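Local atomic coordinates of metallo-beta-lactamase domain-containing protein 1 (Thermotoga maritima, PDB entry 1ZTC), a protein that probably cleaves RNA as a metal-dependent endoribonuclease of the metallo-beta-lactamase superfamily, carrying two nickel ions in its active site here. Residues A[43-48]-A[73-78]; A[13-18]-A[36-41]; A[80-85]-A[153-158]; A[100-105]-A[132-137]. One frame throughout, in Å; residues are numbered along the deposited sequence. Where two conformers were deposited one is given.

Interactions 1, 2 and 4 lie along one mixed sheet, whereas interaction 3 is at the metal centre beyond the end of its strands. Interaction 2 is a buried antiparallel pairing at one outer strand; interaction 1, partly buried, shares its neighbourhood through the adjacent strands 37-42 and 45-49. Interaction 4, at the opposite outer strand, is partly buried: a salt bridge from K134 marks its exposed rim, while H101 and L133 lie inside. Apolar side chains dominate interaction 2, while interaction 1 adds arginine-aspartate chemistry at its outer end. Interaction 3, also buried, uses histidines, a glutamate and nickel, and it touches interaction 4 where E155 and L157 meet H101.

Interaction 1: residues A[43-48]-A[73-78]; sequences KDRRII and DITDVL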
# COMPACT_ATOMS: atom_id res chain seq x y z
N LYS A 43 -32.92 -13.27 -11.34
CA LYS A 43 -34.29 -12.78 -11.28
C LYS A 43 -34.31 -11.33 -10.77
O LYS A 43 -33.72 -10.45 -11.39
CB LYS A 43 -35.19 -13.71 -10.43
CG LYS A 43 -35.34 -15.12 -10.96
CD LYS A 43 -36.21 -15.94 -10.02
CE LYS A 43 -36.58 -17.29 -10.60
NZ LYS A 43 -37.30 -18.16 -9.62
N ASP A 44 -34.95 -11.11 -9.64
CA ASP A 44 -35.08 -9.80 -9.02
C ASP A 44 -34.06 -9.56 -7.91
O ASP A 44 -34.17 -8.60 -7.16
CB ASP A 44 -36.50 -9.70 -8.42
CG ASP A 44 -36.85 -10.88 -7.44
OD1 ASP A 44 -36.36 -12.03 -7.62
OD2 ASP A 44 -37.62 -10.65 -6.48
N ARG A 45 -33.10 -10.47 -7.78
CA ARG A 45 -32.12 -10.38 -6.73
C ARG A 45 -30.83 -9.74 -7.24
O ARG A 45 -30.36 -10.02 -8.34
CB ARG A 45 -31.82 -11.77 -6.15
CG ARG A 45 -33.05 -12.59 -5.80
CD ARG A 45 -33.99 -11.90 -4.84
NE ARG A 45 -33.58 -12.06 -3.45
CZ ARG A 45 -34.22 -11.51 -2.42
NH1 ARG A 45 -35.30 -10.75 -2.60
NH2 ARG A 45 -33.77 -11.71 -1.19
N ARG A 46 -30.27 -8.88 -6.40
CA ARG A 46 -28.99 -8.28 -6.65
C ARG A 46 -28.12 -8.61 -5.44
O ARG A 46 -28.33 -8.11 -4.33
CB ARG A 46 -29.16 -6.78 -6.89
CG ARG A 46 -29.78 -6.52 -8.27
CD ARG A 46 -30.22 -5.09 -8.46
NE ARG A 46 -31.28 -4.73 -7.51
CZ ARG A 46 -32.58 -5.01 -7.64
NH1 ARG A 46 -33.05 -5.67 -8.70
NH2 ARG A 46 -33.44 -4.61 -6.69
N ILE A 47 -27.15 -9.49 -5.69
CA ILE A 47 -26.47 -10.24 -4.66
C ILE A 47 -25.00 -9.87 -4.61
O ILE A 47 -24.32 -9.82 -5.64
CB ILE A 47 -26.58 -11.76 -4.93
CG1 ILE A 47 -28.05 -12.16 -5.12
CG2 ILE A 47 -25.90 -12.57 -3.83
CD1 ILE A 47 -28.24 -13.45 -5.90
N ILE A 48 -24.51 -9.61 -3.41
CA ILE A 48 -23.07 -9.42 -3.20
C ILE A 48 -22.51 -10.52 -2.30
O ILE A 48 -23.05 -10.81 -1.24
CB ILE A 48 -22.76 -8.02 -2.61
CG1 ILE A 48 -23.07 -6.97 -3.67
CG2 ILE A 48 -21.28 -7.95 -2.16
CD1 ILE A 48 -23.07 -5.55 -3.20
N ASP A 73 -30.21 -0.94 -3.78
CA ASP A 73 -30.78 -1.97 -4.66
C ASP A 73 -30.24 -3.35 -4.34
O ASP A 73 -30.72 -4.33 -4.88
CB ASP A 73 -30.48 -1.66 -6.13
CG ASP A 73 -31.07 -0.31 -6.59
OD1 ASP A 73 -32.26 -0.01 -6.31
OD2 ASP A 73 -30.33 0.44 -7.25
N ILE A 74 -29.25 -3.44 -3.46
CA ILE A 74 -28.71 -4.74 -3.09
C ILE A 74 -29.68 -5.42 -2.13
O ILE A 74 -30.00 -4.88 -1.09
CB ILE A 74 -27.33 -4.58 -2.44
CG1 ILE A 74 -26.35 -3.90 -3.42
CG2 ILE A 74 -26.81 -5.92 -1.94
CD1 ILE A 74 -26.25 -4.54 -4.80
N THR A 75 -30.11 -6.63 -2.51
CA THR A 75 -31.10 -7.42 -1.80
C THR A 75 -30.50 -8.49 -0.89
O THR A 75 -31.11 -8.89 0.07
CB THR A 75 -32.03 -8.14 -2.84
OG1 THR A 75 -31.23 -8.97 -3.71
CG2 THR A 75 -32.78 -7.11 -3.67
N ASP A 76 -29.31 -8.98 -1.22
CA ASP A 76 -28.72 -10.10 -0.50
C ASP A 76 -27.21 -9.93 -0.42
O ASP A 76 -26.57 -9.58 -1.41
CB ASP A 76 -29.02 -11.44 -1.18
CG ASP A 76 -30.52 -11.69 -1.36
OD1 ASP A 76 -31.14 -12.31 -0.47
OD2 ASP A 76 -31.08 -11.26 -2.39
N VAL A 77 -26.65 -10.20 0.76
CA VAL A 77 -25.21 -10.14 0.96
C VAL A 77 -24.76 -11.36 1.74
O VAL A 77 -25.28 -11.62 2.83
CB VAL A 77 -24.78 -8.85 1.72
CG1 VAL A 77 -23.27 -8.85 1.99
CG2 VAL A 77 -25.16 -7.63 0.91
N LEU A 78 -23.84 -12.11 1.15
CA LEU A 78 -23.30 -13.31 1.78
C LEU A 78 -21.83 -13.10 2.16
O LEU A 78 -21.08 -12.42 1.44
CB LEU A 78 -23.46 -14.52 0.87
CG LEU A 78 -24.89 -14.83 0.42
CD1 LEU A 78 -25.25 -14.07 -0.84
CD2 LEU A 78 -25.04 -16.31 0.16
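R45 and D76 meet through a salt bridge: NH2 reaches the syn lone pair of OD1 at 2.8 Å, with the two flat groups turned 57° apart. The R45 chain bends at both chi2 and chi3, which folds the guanidinium back so that one face lies over T75 CB. D76 is held further, since Y99 OH bonds to OD1 and T75 OG1 gives its proton to OD2 at 2.6 Å. With chi1 at 58°, the T75 hydroxyl also sits where R46 N can donate to it (2.9 Å). R46 runs extended to CD, and its bend at chi3 directs NE to the carbonyl D73 O at 2.7 Å. Beyond this polar end the strands run parallel: I48 N binds D76 O and L78 N binds I48 O, at 2.9 and 2.8 Å. I47 shares a face with D76, and its CG2 presses tightly on L78 CD1 (3.4 Å). On the opposite face I74 lies beside I48, whose side chain was modelled in two conformers, and both touch F64 of helix 57-67. Strand 45-49, that helix and strand 76-78 form a beta-alpha-beta unit of the metallo-beta-lactamase fold.

Interaction 2: residues A[13-18]-A[36-41]; sequences MELKIL and TVVYLE
L15 CD1 is wedged between two side chains of the facing strand, 3.4 Å from V38 CG1, a tight approach, and 3.6 Å from L40 CD2. The leucine gets there because its CG lies opposite the backbone N (chi1 169°), which carries CD1 over to V38 and L40. Selenomethionine M13 extends this face, its CG touching the same L40 CD2 at 4.1 Å, and at the other end I17 CG2 approaches T36 CG2. The other face is carried by L18 and Y39: L18 CG packs on Y39 CB at 3.7 Å, while K16 CB comes to the edge of the tyrosine ring. Between the faces runs regular antiparallel pairing. K16 and Y39 form a hydrogen-bonded pair, with K16 N to Y39 O at 2.9 Å and Y39 N to K16 O at 2.8 Å; E14 and E41 form the next. Towards the polar edge Y39 OH donates to the anti lone pair of E41 OE2 (2.7 Å), the acceptor lying in the ring plane, a bond that fixes the carboxylate beside the phenol. E14 turns outward to E164, a close pair of acids that may share a proton. Helix 57-67 lies over K16, L18 and Y39 with F64, E66 and L67, V208 of strand 206-208 packs against I17 and V38 from the second sheet, and strand 45-49 continues the first sheet beyond strand 37-42.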
# COMPACT_ATOMS: atom_id res chain seq x y z
N MSE A 13 -28.22 -16.71 -13.94
CA MSE A 13 -27.47 -15.91 -12.99
C MSE A 13 -26.19 -15.38 -13.65
O MSE A 13 -25.40 -16.15 -14.18
CB MSE A 13 -27.12 -16.75 -11.78
CG MSE A 13 -26.34 -15.99 -10.75
SE MSE A 13 -26.20 -16.95 -9.10
CE MSE A 13 -27.47 -16.35 -8.36
N GLU A 14 -26.01 -14.07 -13.61
CA GLU A 14 -24.89 -13.40 -14.22
C GLU A 14 -23.92 -12.96 -13.13
O GLU A 14 -24.35 -12.38 -12.16
CB GLU A 14 -25.34 -12.15 -14.96
CG GLU A 14 -26.09 -12.43 -16.26
CD GLU A 14 -25.15 -12.56 -17.46
OE1 GLU A 14 -24.09 -11.86 -17.49
OE2 GLU A 14 -25.48 -13.37 -18.36
N LEU A 15 -22.63 -13.18 -13.36
CA LEU A 15 -21.58 -12.82 -12.44
C LEU A 15 -20.78 -11.61 -12.94
O LEU A 15 -20.44 -11.53 -14.12
CB LEU A 15 -20.62 -13.99 -12.30
CG LEU A 15 -19.31 -13.71 -11.57
CD1 LEU A 15 -19.55 -13.65 -10.12
CD2 LEU A 15 -18.30 -14.75 -11.87
N LYS A 16 -20.48 -10.69 -12.04
CA LYS A 16 -19.51 -9.66 -12.28
C LYS A 16 -18.59 -9.56 -11.06
O LYS A 16 -19.06 -9.50 -9.92
CB LYS A 16 -20.18 -8.32 -12.54
CG LYS A 16 -19.19 -7.25 -13.10
CD LYS A 16 -19.86 -5.90 -13.40
CE LYS A 16 -18.91 -4.83 -14.03
NZ LYS A 16 -18.08 -5.35 -15.17
N ILE A 17 -17.28 -9.57 -11.30
CA ILE A 17 -16.31 -9.34 -10.25
C ILE A 17 -16.08 -7.83 -10.17
O ILE A 17 -15.46 -7.24 -11.05
CB ILE A 17 -15.01 -10.13 -10.48
CG1 ILE A 17 -15.32 -11.64 -10.45
CG2 ILE A 17 -14.00 -9.82 -9.37
CD1 ILE A 17 -14.22 -12.52 -11.00
N LEU A 18 -16.59 -7.19 -9.13
CA LEU A 18 -16.51 -5.75 -9.00
C LEU A 18 -15.12 -5.28 -8.59
O LEU A 18 -14.64 -4.22 -9.01
CB LEU A 18 -17.52 -5.26 -7.98
CG LEU A 18 -18.98 -5.63 -8.23
CD1 LEU A 18 -19.85 -4.84 -7.29
CD2 LEU A 18 -19.38 -5.38 -9.70
N THR A 36 -11.82 -9.42 -2.62
CA THR A 36 -12.62 -9.52 -3.83
C THR A 36 -14.09 -9.30 -3.49
O THR A 36 -14.58 -9.72 -2.42
CB THR A 36 -12.42 -10.92 -4.40
OG1 THR A 36 -11.05 -11.04 -4.79
CG2 THR A 36 -13.33 -11.17 -5.61
N VAL A 37 -14.79 -8.62 -4.39
CA VAL A 37 -16.23 -8.37 -4.27
C VAL A 37 -16.92 -8.92 -5.53
O VAL A 37 -16.60 -8.55 -6.65
CB VAL A 37 -16.57 -6.88 -4.14
CG1 VAL A 37 -18.11 -6.67 -4.00
CG2 VAL A 37 -15.85 -6.27 -2.97
N VAL A 38 -17.85 -9.82 -5.29
CA VAL A 38 -18.60 -10.53 -6.31
C VAL A 38 -20.04 -10.04 -6.30
O VAL A 38 -20.66 -9.93 -5.24
CB VAL A 38 -18.54 -12.06 -6.02
CG1 VAL A 38 -19.57 -12.83 -6.79
CG2 VAL A 38 -17.12 -12.57 -6.36
N TYR A 39 -20.54 -9.75 -7.50
CA TYR A 39 -21.89 -9.30 -7.71
C TYR A 39 -22.60 -10.29 -8.62
O TYR A 39 -22.04 -10.74 -9.62
CB TYR A 39 -21.86 -7.93 -8.36
CG TYR A 39 -23.22 -7.37 -8.76
CD1 TYR A 39 -24.10 -6.90 -7.80
CD2 TYR A 39 -23.61 -7.29 -10.09
CE1 TYR A 39 -25.31 -6.39 -8.14
CE2 TYR A 39 -24.84 -6.76 -10.44
CZ TYR A 39 -25.68 -6.30 -9.45
OH TYR A 39 -26.91 -5.76 -9.76
N LEU A 40 -23.83 -10.65 -8.25
CA LEU A 40 -24.64 -11.59 -9.01
C LEU A 40 -26.04 -11.03 -9.21
O LEU A 40 -26.62 -10.48 -8.28
CB LEU A 40 -24.77 -12.91 -8.28
CG LEU A 40 -23.47 -13.64 -7.95
CD1 LEU A 40 -23.70 -14.64 -6.83
CD2 LEU A 40 -22.94 -14.36 -9.19
N GLU A 41 -26.56 -11.20 -10.42
CA GLU A 41 -27.95 -10.88 -10.70
C GLU A 41 -28.68 -12.17 -11.06
O GLU A 41 -28.25 -12.91 -11.93
CB GLU A 41 -28.06 -9.88 -11.87
CG GLU A 41 -27.69 -8.46 -11.49
CD GLU A 41 -27.89 -7.44 -12.62
OE1 GLU A 41 -28.35 -7.85 -13.73
OE2 GLU A 41 -27.58 -6.23 -12.38

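Interaction 3: residues A[80-85]-A[153-158]; sequences THVHLD and AREHLS. With NI (nickel (II) ion), chain F; PO4 (phosphate ion), chain G.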
# COMPACT_ATOMS: atom_id res chain seq x y z
N THR A 80 -18.22 -15.03 3.19
CA THR A 80 -17.36 -16.18 3.41
C THR A 80 -17.05 -16.30 4.89
O THR A 80 -17.15 -17.36 5.47
CB THR A 80 -16.08 -16.12 2.58
OG1 THR A 80 -15.33 -14.95 2.89
CG2 THR A 80 -16.44 -16.16 1.10
N HIS A 81 -16.70 -15.17 5.51
CA HIS A 81 -16.47 -15.17 6.92
C HIS A 81 -16.42 -13.76 7.49
O HIS A 81 -16.36 -12.78 6.75
CB HIS A 81 -15.17 -15.90 7.23
CG HIS A 81 -13.94 -15.25 6.71
ND1 HIS A 81 -13.76 -14.96 5.37
CD2 HIS A 81 -12.81 -14.87 7.34
CE1 HIS A 81 -12.56 -14.45 5.20
NE2 HIS A 81 -11.97 -14.37 6.38
N VAL A 82 -16.38 -13.67 8.82
CA VAL A 82 -16.49 -12.41 9.52
C VAL A 82 -15.11 -11.86 9.83
O VAL A 82 -14.64 -11.95 10.94
CB VAL A 82 -17.35 -12.60 10.77
CG1 VAL A 82 -17.47 -11.26 11.54
CG2 VAL A 82 -18.69 -13.11 10.34
N HIS A 83 -14.44 -11.36 8.79
CA HIS A 83 -13.21 -10.62 8.91
C HIS A 83 -13.48 -9.30 8.23
O HIS A 83 -14.10 -9.24 7.15
CB HIS A 83 -11.99 -11.34 8.29
CG HIS A 83 -11.42 -12.42 9.16
ND1 HIS A 83 -10.40 -13.26 8.75
CD2 HIS A 83 -11.76 -12.85 10.40
CE1 HIS A 83 -10.13 -14.14 9.70
NE2 HIS A 83 -10.95 -13.91 10.72
N LEU A 84 -12.99 -8.25 8.86
CA LEU A 84 -13.32 -6.89 8.49
C LEU A 84 -13.07 -6.54 7.02
O LEU A 84 -13.82 -5.79 6.40
CB LEU A 84 -12.50 -5.93 9.36
CG LEU A 84 -13.11 -4.56 9.61
CD1 LEU A 84 -14.50 -4.65 10.20
CD2 LEU A 84 -12.13 -3.80 10.53
N ASP A 85 -11.97 -7.06 6.47
CA ASP A 85 -11.59 -6.78 5.07
C ASP A 85 -12.57 -7.41 4.04
O ASP A 85 -12.59 -7.02 2.85
CB ASP A 85 -10.14 -7.22 4.81
CG ASP A 85 -9.90 -8.70 5.08
OD1 ASP A 85 -10.32 -9.24 6.14
OD2 ASP A 85 -9.32 -9.34 4.19
N ALA A 153 -11.31 -19.94 9.58
CA ALA A 153 -12.11 -19.44 10.71
C ALA A 153 -13.28 -20.40 10.87
O ALA A 153 -13.70 -21.03 9.89
CB ALA A 153 -12.59 -18.03 10.43
N ARG A 154 -13.78 -20.55 12.10
CA ARG A 154 -14.81 -21.55 12.37
C ARG A 154 -16.08 -21.34 11.54
O ARG A 154 -16.80 -22.29 11.23
CB ARG A 154 -15.19 -21.55 13.85
CG ARG A 154 -15.97 -20.28 14.31
CD ARG A 154 -16.10 -20.15 15.82
NE ARG A 154 -14.84 -19.74 16.43
CZ ARG A 154 -14.65 -19.57 17.74
NH1 ARG A 154 -15.64 -19.80 18.60
NH2 ARG A 154 -13.46 -19.19 18.18
N GLU A 155 -16.37 -20.09 11.19
CA GLU A 155 -17.60 -19.76 10.45
C GLU A 155 -17.43 -19.72 8.93
O GLU A 155 -18.33 -19.30 8.19
CB GLU A 155 -18.17 -18.43 10.94
CG GLU A 155 -17.53 -17.14 10.40
CD GLU A 155 -16.22 -16.75 11.09
OE1 GLU A 155 -15.73 -17.52 11.97
OE2 GLU A 155 -15.72 -15.65 10.78
N HIS A 156 -16.26 -20.15 8.46
CA HIS A 156 -15.88 -19.90 7.10
C HIS A 156 -16.69 -20.74 6.10
O HIS A 156 -16.86 -21.97 6.25
CB HIS A 156 -14.38 -20.12 6.89
CG HIS A 156 -13.89 -19.65 5.56
ND1 HIS A 156 -14.05 -20.39 4.40
CD2 HIS A 156 -13.31 -18.48 5.18
CE1 HIS A 156 -13.58 -19.70 3.38
NE2 HIS A 156 -13.12 -18.53 3.83
N LEU A 157 -17.13 -20.06 5.05
CA LEU A 157 -17.92 -20.65 3.97
C LEU A 157 -17.28 -20.40 2.62
O LEU A 157 -16.67 -19.34 2.39
CB LEU A 157 -19.31 -20.01 3.92
CG LEU A 157 -20.22 -20.16 5.14
CD1 LEU A 157 -21.45 -19.27 4.94
CD2 LEU A 157 -20.61 -21.59 5.43
N SER A 158 -17.48 -21.37 1.72
CA SER A 158 -17.18 -21.23 0.31
C SER A 158 -18.50 -21.42 -0.46
O SER A 158 -19.43 -22.10 0.01
CB SER A 158 -16.08 -22.22 -0.14
OG SER A 158 -14.90 -22.11 0.66
NI NI F . -9.89 -13.95 6.73
P PO4 G . -11.35 -19.32 14.89
O1 PO4 G . -11.51 -20.02 16.22
O2 PO4 G . -10.90 -17.92 15.10
O3 PO4 G . -12.69 -19.18 14.23
O4 PO4 G . -10.41 -20.13 14.04
O HOH W 1 -14.66 -14.10 12.77
O HOH W 2 -9.69 -11.85 6.14
O HOH W 3 -7.56 -13.28 6.90
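T80 and H81 pack closely on H156 and L157. L157 N donates to a lone pair of T80 O, in the carbonyl plane, at 2.7 Å, and H156 CA approaches the same oxygen at 3.3 Å. The imidazole of H156 brings CD2 over one face of the H81 ring, 3.6 Å from ND1, with the planes inclined at 46°. H81 ND1 donates to T80 OG1 (2.9 Å), almost exactly in the ring plane; since D50 also holds that hydroxyl, the second shell sets the rotation of the ring and aims NE2 at nickel. H83 binds the metal from its other nitrogen, ND1, at 2.2 Å. H152, D174 and two waters complete the site, and one of these waters donates to D85 OD1. E155 bends at chi2 (-80°) to place OE2 where V82 N meets its anti lone pair at 2.9 Å, and a water joins OE2 to V82 O. Packing is looser towards A153, whose CB stays 4.4 Å from both metal-bound rings. Beyond it exposed R154 turns outward to a phosphate, probably from the crystallisation liquor, donating from N, NE and NH2; K107 of the same chain and K187 of the third subunit also hydrogen-bond to the ion. Residues 81-86 form the HxHxDH signature of the superfamily, with D85 and H86 serving the second nickel. V82 lies against V100 of strand 97-101 and I124 of helix 114-125, which also sets Y120 on H83, while H101 covers E155 and L157.

Interaction 4: residues A[100-105]-A[132-137]; sequences VHEVYK and LLKGEE
L133 O is gripped from several directions. E102 N hydrogen-bonds to it in the carbonyl plane at 2.8 Å, H101 CA adds a CA-H...O contact at 3.3 Å, and the oxygen merely sits over the centre of the H101 ring, 3.5 Å from the plane. Two bonds at its nitrogens hold that ring: ND1 accepts from V103 N (3.1 Å), and NE2 makes a weak bond to K134 O near the ring plane. H148 stacks on it as well. One step back, L133 N binds V100 O at 2.8 Å, in parallel pairing. Strands 97-101 and 130-133 are joined through helix 114-125 as a beta-alpha-beta unit of the metallo-beta-lactamase fold, with 130-133 outermost in its sheet within the chain. At the outer rim E102, extended beyond CG, meets K134 obliquely, and K134 NZ reaches the syn side of OE2 at 3.1 Å in a salt bridge. Past K134 the chain turns, and E137 folds back so that its carboxylate takes both K134 N (2.7 Å to OE2) and G135 N (2.9 Å to OE1). L132 CD2 points at the edge of the Y104 ring, in its plane, and K105 NZ, beside the same methyl, hydrogen-bonds to Y104 OH.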
# COMPACT_ATOMS: atom_id res chain seq x y z
N VAL A 100 -24.69 -15.68 6.74
CA VAL A 100 -23.45 -15.96 7.46
C VAL A 100 -23.63 -17.28 8.21
O VAL A 100 -24.74 -17.61 8.62
CB VAL A 100 -23.10 -14.78 8.46
CG1 VAL A 100 -24.15 -14.62 9.50
CG2 VAL A 100 -21.75 -14.94 9.11
N HIS A 101 -22.53 -18.02 8.39
CA HIS A 101 -22.58 -19.27 9.14
C HIS A 101 -22.90 -19.01 10.60
O HIS A 101 -22.31 -18.12 11.23
CB HIS A 101 -21.27 -20.07 9.01
CG HIS A 101 -21.39 -21.48 9.51
ND1 HIS A 101 -21.43 -21.79 10.86
CD2 HIS A 101 -21.55 -22.65 8.85
CE1 HIS A 101 -21.58 -23.09 11.00
NE2 HIS A 101 -21.65 -23.64 9.80
N GLU A 102 -23.80 -19.82 11.14
CA GLU A 102 -24.34 -19.63 12.49
C GLU A 102 -23.29 -19.56 13.61
O GLU A 102 -23.49 -18.87 14.61
CB GLU A 102 -25.36 -20.74 12.81
CG GLU A 102 -24.81 -22.17 12.69
CD GLU A 102 -25.81 -23.24 13.07
OE1 GLU A 102 -26.97 -22.92 13.41
OE2 GLU A 102 -25.41 -24.42 13.02
N VAL A 103 -22.14 -20.21 13.41
CA VAL A 103 -21.16 -20.32 14.47
C VAL A 103 -20.39 -18.99 14.71
O VAL A 103 -19.65 -18.87 15.67
CB VAL A 103 -20.26 -21.59 14.22
CG1 VAL A 103 -19.24 -21.34 13.18
CG2 VAL A 103 -19.60 -22.07 15.47
N TYR A 104 -20.64 -17.98 13.88
CA TYR A 104 -20.08 -16.65 14.12
C TYR A 104 -20.58 -16.09 15.44
O TYR A 104 -19.86 -15.37 16.13
CB TYR A 104 -20.37 -15.68 12.96
CG TYR A 104 -21.54 -14.74 13.14
CD1 TYR A 104 -22.83 -15.13 12.82
CD2 TYR A 104 -21.35 -13.46 13.65
CE1 TYR A 104 -23.91 -14.26 13.00
CE2 TYR A 104 -22.43 -12.58 13.83
CZ TYR A 104 -23.70 -12.98 13.50
OH TYR A 104 -24.77 -12.12 13.68
N LYS A 105 -21.82 -16.42 15.80
CA LYS A 105 -22.40 -15.98 17.07
C LYS A 105 -21.66 -16.50 18.31
O LYS A 105 -21.87 -15.97 19.40
CB LYS A 105 -23.87 -16.38 17.14
CG LYS A 105 -24.73 -15.52 16.26
CD LYS A 105 -26.22 -15.80 16.45
CE LYS A 105 -27.04 -14.49 16.37
NZ LYS A 105 -26.96 -13.80 15.04
N LEU A 132 -29.00 -17.35 9.11
CA LEU A 132 -27.90 -18.16 9.63
C LEU A 132 -27.77 -19.45 8.83
O LEU A 132 -28.74 -20.17 8.68
CB LEU A 132 -28.11 -18.46 11.13
CG LEU A 132 -28.24 -17.19 11.98
CD1 LEU A 132 -28.61 -17.57 13.39
CD2 LEU A 132 -26.98 -16.34 11.98
N LEU A 133 -26.59 -19.71 8.30
CA LEU A 133 -26.33 -20.89 7.49
C LEU A 133 -25.56 -21.95 8.30
O LEU A 133 -24.91 -21.64 9.32
CB LEU A 133 -25.52 -20.51 6.25
CG LEU A 133 -26.19 -19.49 5.32
CD1 LEU A 133 -25.23 -19.06 4.23
CD2 LEU A 133 -27.51 -20.07 4.73
N LYS A 134 -25.70 -23.21 7.86
CA LYS A 134 -24.99 -24.34 8.48
C LYS A 134 -23.97 -24.98 7.53
O LYS A 134 -23.05 -25.67 7.98
CB LYS A 134 -25.99 -25.39 8.89
CG LYS A 134 -27.01 -24.90 9.89
CD LYS A 134 -27.84 -26.07 10.45
CE LYS A 134 -28.74 -25.69 11.67
NZ LYS A 134 -28.11 -26.00 13.01
N GLY A 135 -24.12 -24.74 6.23
CA GLY A 135 -23.40 -25.48 5.21
C GLY A 135 -24.32 -26.50 4.53
O GLY A 135 -25.24 -27.01 5.13
N GLU A 136 -24.05 -26.75 3.25
CA GLU A 136 -24.80 -27.64 2.38
C GLU A 136 -26.10 -27.04 1.83
O GLU A 136 -26.71 -27.66 0.99
CB GLU A 136 -25.09 -29.02 3.05
CG GLU A 136 -23.82 -29.79 3.44
CD GLU A 136 -22.88 -29.98 2.27
OE1 GLU A 136 -23.35 -30.44 1.22
OE2 GLU A 136 -21.67 -29.64 2.38
N GLU A 137 -26.50 -25.84 2.24
CA GLU A 137 -27.68 -25.20 1.66
C GLU A 137 -27.48 -24.93 0.17
O GLU A 137 -26.37 -24.71 -0.30
CB GLU A 137 -28.00 -23.85 2.30
CG GLU A 137 -28.39 -23.89 3.76
CD GLU A 137 -27.18 -23.85 4.71
OE1 GLU A 137 -26.01 -23.81 4.25
OE2 GLU A 137 -27.41 -23.85 5.93
O HOH W 4 -29.04 -22.37 10.91